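Local coordinates for metazoan TIR-STING fusion (Crassostrea gigas, PDB 6WT6), which joins a TIR domain to a STING ligand-binding domain in a single chain, and so probably belongs to the STING family of innate immune proteins, at residues F34-A39 / S98-F103; I88-P93 / V123-V128. All coordinates share one frame; numbering follows the deposited sequence.

Contact 1 (F34-A39 / S98-F103)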
loop_
_atom_site.group_PDB
_atom_site.type_symbol
_atom_site.label_atom_id
_atom_site.label_comp_id
_atom_site.label_asym_id
_atom_site.label_seq_id
_atom_site.Cartn_x
_atom_site.Cartn_y
_atom_site.Cartn_z
ATOM N N PHE A 34 23.138 10.935 -3.037
ATOM C CA PHE A 34 22.593 11.408 -4.298
ATOM C C PHE A 34 22.118 12.839 -4.104
ATOM O O PHE A 34 21.337 13.120 -3.191
ATOM C CB PHE A 34 21.435 10.531 -4.780
ATOM C CG PHE A 34 20.717 11.080 -5.987
ATOM C CD1 PHE A 34 21.294 11.010 -7.245
ATOM C CD2 PHE A 34 19.463 11.657 -5.865
ATOM C CE1 PHE A 34 20.636 11.511 -8.358
ATOM C CE2 PHE A 34 18.800 12.160 -6.975
ATOM C CZ PHE A 34 19.389 12.085 -8.222
ATOM N N ILE A 35 22.602 13.736 -4.953
ATOM C CA ILE A 35 22.227 15.143 -4.902
ATOM C C ILE A 35 21.064 15.349 -5.866
ATOM O O ILE A 35 21.243 15.330 -7.087
ATOM C CB ILE A 35 23.416 16.050 -5.237
ATOM C CG1 ILE A 35 24.490 15.911 -4.159
ATOM C CG2 ILE A 35 22.973 17.498 -5.370
ATOM C CD1 ILE A 35 25.716 16.747 -4.402
ATOM N N SER A 36 19.866 15.527 -5.314
ATOM C CA SER A 36 18.661 15.777 -6.093
ATOM C C SER A 36 18.445 17.283 -6.186
ATOM O O SER A 36 18.255 17.951 -5.165
ATOM C CB SER A 36 17.451 15.094 -5.460
ATOM O OG SER A 36 16.299 15.233 -6.270
ATOM N N TYR A 37 18.474 17.810 -7.408
ATOM C CA TYR A 37 18.360 19.242 -7.628
ATOM C C TYR A 37 17.517 19.497 -8.868
ATOM O O TYR A 37 17.384 18.636 -9.741
ATOM C CB TYR A 37 19.738 19.899 -7.777
ATOM C CG TYR A 37 20.530 19.405 -8.971
ATOM C CD1 TYR A 37 21.203 18.188 -8.930
ATOM C CD2 TYR A 37 20.613 20.159 -10.134
ATOM C CE1 TYR A 37 21.928 17.735 -10.019
ATOM C CE2 TYR A 37 21.335 19.716 -11.223
ATOM C CZ TYR A 37 21.989 18.506 -11.164
ATOM O OH TYR A 37 22.710 18.067 -12.250
ATOM N N CYS A 38 16.937 20.695 -8.926
ATOM C CA CYS A 38 16.256 21.151 -10.131
ATOM C C CYS A 38 17.288 21.714 -11.099
ATOM O O CYS A 38 17.954 22.708 -10.793
ATOM C CB CYS A 38 15.204 22.206 -9.798
ATOM S SG CYS A 38 14.450 22.965 -11.261
ATOM N N ALA A 39 17.424 21.077 -12.265
ATOM C CA ALA A 39 18.431 21.506 -13.227
ATOM C C ALA A 39 18.144 22.892 -13.794
ATOM O O ALA A 39 19.067 23.550 -14.287
ATOM C CB ALA A 39 18.540 20.480 -14.354
ATOM N N SER A 98 9.160 24.451 -9.587
ATOM C CA SER A 98 9.681 23.859 -10.810
ATOM C C SER A 98 9.012 22.553 -11.205
ATOM O O SER A 98 9.435 21.957 -12.201
ATOM C CB SER A 98 11.181 23.614 -10.657
ATOM O OG SER A 98 11.455 22.882 -9.476
ATOM N N GLU A 99 8.009 22.090 -10.450
ATOM C CA GLU A 99 7.395 20.771 -10.607
ATOM C C GLU A 99 8.360 19.668 -10.186
ATOM O O GLU A 99 7.941 18.536 -9.918
ATOM C CB GLU A 99 6.914 20.535 -12.042
ATOM C CG GLU A 99 5.856 21.510 -12.521
ATOM C CD GLU A 99 5.615 21.405 -14.016
ATOM O OE1 GLU A 99 5.497 22.460 -14.677
ATOM O OE2 GLU A 99 5.557 20.267 -14.532
ATOM N N TRP A 100 9.657 19.985 -10.134
ATOM C CA TRP A 100 10.616 19.088 -9.501
ATOM C C TRP A 100 10.225 18.812 -8.056
ATOM O O TRP A 100 10.438 17.705 -7.549
ATOM C CB TRP A 100 12.022 19.689 -9.578
ATOM C CG TRP A 100 13.049 18.963 -8.754
ATOM C CD1 TRP A 100 13.863 17.944 -9.164
ATOM C CD2 TRP A 100 13.379 19.212 -7.381
ATOM N NE1 TRP A 100 14.674 17.541 -8.129
ATOM C CE2 TRP A 100 14.396 18.303 -7.024
ATOM C CE3 TRP A 100 12.909 20.111 -6.418
ATOM C CZ2 TRP A 100 14.954 18.271 -5.749
ATOM C CZ3 TRP A 100 13.458 20.072 -5.150
ATOM C CH2 TRP A 100 14.475 19.163 -4.829
ATOM N N SER A 101 9.653 19.812 -7.377
ATOM C CA SER A 101 9.124 19.612 -6.033
ATOM C C SER A 101 7.916 18.681 -6.019
ATOM O O SER A 101 7.615 18.088 -4.976
ATOM C CB SER A 101 8.752 20.956 -5.415
ATOM O OG SER A 101 7.753 21.607 -6.184
ATOM N N LYS A 102 7.220 18.542 -7.146
ATOM C CA LYS A 102 6.048 17.683 -7.258
ATOM C C LYS A 102 6.347 16.353 -7.935
ATOM O O LYS A 102 5.425 15.558 -8.142
ATOM C CB LYS A 102 4.937 18.406 -8.033
ATOM C CG LYS A 102 4.425 19.683 -7.378
ATOM C CD LYS A 102 3.482 19.389 -6.220
ATOM C CE LYS A 102 2.927 20.677 -5.625
ATOM N NZ LYS A 102 1.821 20.426 -4.656
ATOM N N PHE A 103 7.605 16.090 -8.287
ATOM C CA PHE A 103 7.935 14.905 -9.066
ATOM C C PHE A 103 9.186 14.221 -8.531
ATOM O O PHE A 103 9.096 13.299 -7.714
ATOM C CB PHE A 103 8.112 15.283 -10.540
ATOM C CG PHE A 103 7.931 14.134 -11.487
ATOM C CD1 PHE A 103 6.708 13.496 -11.595
ATOM C CD2 PHE A 103 8.977 13.705 -12.284
ATOM C CE1 PHE A 103 6.536 12.442 -12.467
ATOM C CE2 PHE A 103 8.812 12.652 -13.162
ATOM C CZ PHE A 103 7.590 12.019 -13.252
#
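Trp100 lies against the backbone where Tyr37 joins Cys38, near the C-terminal end of strand 31-36 in the parallel sheet of the TIR domain. The packing of a flat indole on a peptide is well illustrated here. One face of the ring receives the main chain: Tyr37 C stands 3.5 Å above the ring plane and Cys38 N 3.9 Å above it, both offset toward the rim. With CG anti to the backbone N (chi1 170°), Trp100 lays its indole against this peptide. The pyrrole half of the ring lies near Tyr37 O, which is 3.3 Å from Trp100 NE1, yet the angle there is too poor for a hydrogen bond.

Ser36 approaches differently, from the rim of the indole. Its OG sits near the ring plane, 3.4 Å from Trp100 CZ2, and is held by a hydrogen bond to Glu104, the first residue of the helix that follows the loop. Trp100 also packs on Met105 of that helix. The CB of Tyr37 points away from the loop; its ring stacks on Phe62 and its OH bonds to Glu64 N.

Cys38 extends the contact past the indole. Its CB is 4.0 Å from Trp100 CG, while the sulfur reaches on to Ser98. The hydroxyl of Ser98 is hydrogen-bonded to Ser95 O, back in helix 93-97, which helps to fix the side chain that the sulfur meets. At this outer end of the contact, Cys38 SG rests 3.4 Å from Ser98 CB.

Contact 2 (I88-P93 / V123-V128)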
loop_
_atom_site.group_PDB
_atom_site.type_symbol
_atom_site.label_atom_id
_atom_site.label_comp_id
_atom_site.label_asym_id
_atom_site.label_seq_id
_atom_site.Cartn_x
_atom_site.Cartn_y
_atom_site.Cartn_z
ATOM N N ILE A 88 20.357 13.944 -0.768
ATOM C CA ILE A 88 20.440 15.355 -0.410
ATOM C C ILE A 88 19.463 16.131 -1.286
ATOM O O ILE A 88 19.603 16.155 -2.516
ATOM C CB ILE A 88 21.873 15.886 -0.570
ATOM C CG1 ILE A 88 22.801 15.245 0.465
ATOM C CG2 ILE A 88 21.906 17.399 -0.452
ATOM C CD1 ILE A 88 24.261 15.582 0.266
ATOM N N LEU A 89 18.468 16.756 -0.660
ATOM C CA LEU A 89 17.473 17.564 -1.357
ATOM C C LEU A 89 17.889 19.028 -1.303
ATOM O O LEU A 89 18.039 19.593 -0.216
ATOM C CB LEU A 89 16.087 17.386 -0.736
ATOM C CG LEU A 89 15.436 16.001 -0.769
ATOM C CD1 LEU A 89 14.081 16.046 -0.075
ATOM C CD2 LEU A 89 15.290 15.497 -2.196
ATOM N N VAL A 90 18.071 19.639 -2.474
ATOM C CA VAL A 90 18.407 21.056 -2.579
ATOM C C VAL A 90 17.096 21.810 -2.783
ATOM O O VAL A 90 16.584 21.905 -3.900
ATOM C CB VAL A 90 19.397 21.324 -3.712
ATOM C CG1 VAL A 90 19.804 22.790 -3.721
ATOM C CG2 VAL A 90 20.615 20.423 -3.580
ATOM N N ILE A 91 16.556 22.358 -1.699
ATOM C CA ILE A 91 15.225 22.952 -1.687
ATOM C C ILE A 91 15.380 24.461 -1.555
ATOM O O ILE A 91 15.759 24.970 -0.492
ATOM C CB ILE A 91 14.361 22.380 -0.557
ATOM C CG1 ILE A 91 14.183 20.872 -0.747
ATOM C CG2 ILE A 91 13.017 23.089 -0.510
ATOM C CD1 ILE A 91 13.273 20.232 0.274
ATOM N N SER A 92 15.070 25.178 -2.634
ATOM C CA SER A 92 15.151 26.632 -2.693
ATOM C C SER A 92 13.757 27.204 -2.929
ATOM O O SER A 92 12.796 26.436 -3.073
ATOM C CB SER A 92 16.114 27.059 -3.803
ATOM O OG SER A 92 15.606 26.718 -5.082
ATOM N N PRO A 93 13.586 28.532 -2.956
ATOM C CA PRO A 93 12.286 29.069 -3.390
ATOM C C PRO A 93 11.919 28.663 -4.805
ATOM O O PRO A 93 10.742 28.407 -5.086
ATOM C CB PRO A 93 12.473 30.588 -3.256
ATOM C CG PRO A 93 13.951 30.799 -3.178
ATOM C CD PRO A 93 14.458 29.604 -2.444
ATOM N N VAL A 123 18.293 20.192 2.361
ATOM C CA VAL A 123 19.150 21.372 2.391
ATOM C C VAL A 123 18.305 22.563 1.962
ATOM O O VAL A 123 17.899 22.665 0.797
ATOM C CB VAL A 123 20.382 21.208 1.493
ATOM C CG1 VAL A 123 21.239 22.459 1.544
ATOM C CG2 VAL A 123 21.185 19.999 1.925
ATOM N N LEU A 124 18.043 23.467 2.902
ATOM C CA LEU A 124 17.164 24.602 2.666
ATOM C C LEU A 124 17.984 25.825 2.267
ATOM O O LEU A 124 18.966 26.170 2.933
ATOM C CB LEU A 124 16.328 24.899 3.912
ATOM C CG LEU A 124 15.038 24.098 4.128
ATOM C CD1 LEU A 124 15.282 22.597 4.227
ATOM C CD2 LEU A 124 14.300 24.597 5.360
ATOM N N LEU A 125 17.574 26.477 1.180
ATOM C CA LEU A 125 18.258 27.645 0.647
ATOM C C LEU A 125 17.301 28.828 0.600
ATOM O O LEU A 125 16.089 28.662 0.428
ATOM C CB LEU A 125 18.816 27.380 -0.764
ATOM C CG LEU A 125 20.039 26.474 -0.949
ATOM C CD1 LEU A 125 19.709 25.022 -0.647
ATOM C CD2 LEU A 125 20.601 26.608 -2.360
ATOM N N GLY A 126 17.857 30.029 0.756
ATOM C CA GLY A 126 17.069 31.241 0.657
ATOM C C GLY A 126 16.100 31.479 1.790
ATOM O O GLY A 126 15.244 32.363 1.678
ATOM N N GLY A 127 16.200 30.719 2.875
ATOM C CA GLY A 127 15.331 30.928 4.014
ATOM C C GLY A 127 13.890 30.543 3.756
ATOM O O GLY A 127 12.971 31.293 4.101
ATOM N N VAL A 128 13.676 29.376 3.143
ATOM C CA VAL A 128 12.311 28.899 2.946
ATOM C C VAL A 128 11.708 28.456 4.270
ATOM O O VAL A 128 10.488 28.541 4.461
ATOM C CB VAL A 128 12.277 27.768 1.901
ATOM C CG1 VAL A 128 12.825 28.260 0.569
ATOM C CG2 VAL A 128 13.056 26.559 2.388
#
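Val123 and Leu89 are joined by the first of three backbone hydrogen bonds that pair strands 84-91 and 120-124 in parallel. Val123 N donates to Leu89 O at 2.7 Å, Val123 O accepts from Ile91 N, and Leu125 N donates to Ile91 O at 2.9 Å. The third bond carries the pairing on to Leu125, the first residue past strand 120-124.

Leu125 shows how a side chain can prolong such a pairing. Its CB lies 4.1 Å from Ser92 CB and also close to Ile91 O. The chain then turns back, with CG beside the backbone N and opposite the carbonyl carbon (chi1 -73°), and forks over the neighbouring strand. CD1 reaches Val90 CG1 at 3.8 Å and also lies 4.0 Å from Ile91 O, and CD2 approaches the same Val90 methyl from slightly farther off. His45 of helix 43-56 also touches this side chain. At the other end of the pairing, Ile88 CG2 meets Val123 CG2 at 3.6 Å.

Beyond the strands, Ser92 is the N-cap of helix 93-97: its OG bonds to Ser95 N and also to Asp42. Pro93 CD packs on Val128 CG1 at 3.7 Å, the two side chains crossing at about a right angle.

The chemistry thus divides by place. The three bonds satisfy the main-chain groups that the two segments turn to each other, and the side-chain pairs Ile88-Val123, Val90-Leu125 and Pro93-Val128 are apolar: directional backbone bonds set the register, and apolar packing fills in beside them.

Overall arrangement
The centres of contacts 1 and 2 lie about 11 Å apart, and both contacts reach the four-stranded parallel sheet of the TIR domain, whose strand order is 60-62, 31-36, 84-91, 120-124. Strands 31-36 and 84-91 are neighbours, probably hydrogen-bonded from Phe34 O to Ile88 N (2.7 Å) and from Ile88 O to Ser36 N. Along the chain the segments alternate, 34-39, 88-93, 98-103 and 123-128, and the short helix 93-97 leads from contact 2 to the loop of contact 1. Trp100 CH2 also packs on Val90 O, at 3.6 Å. Together they join four pieces of chain within the TIR half of the fusion, the Trp100 loop packing beside middle strands 31-36 and 84-91.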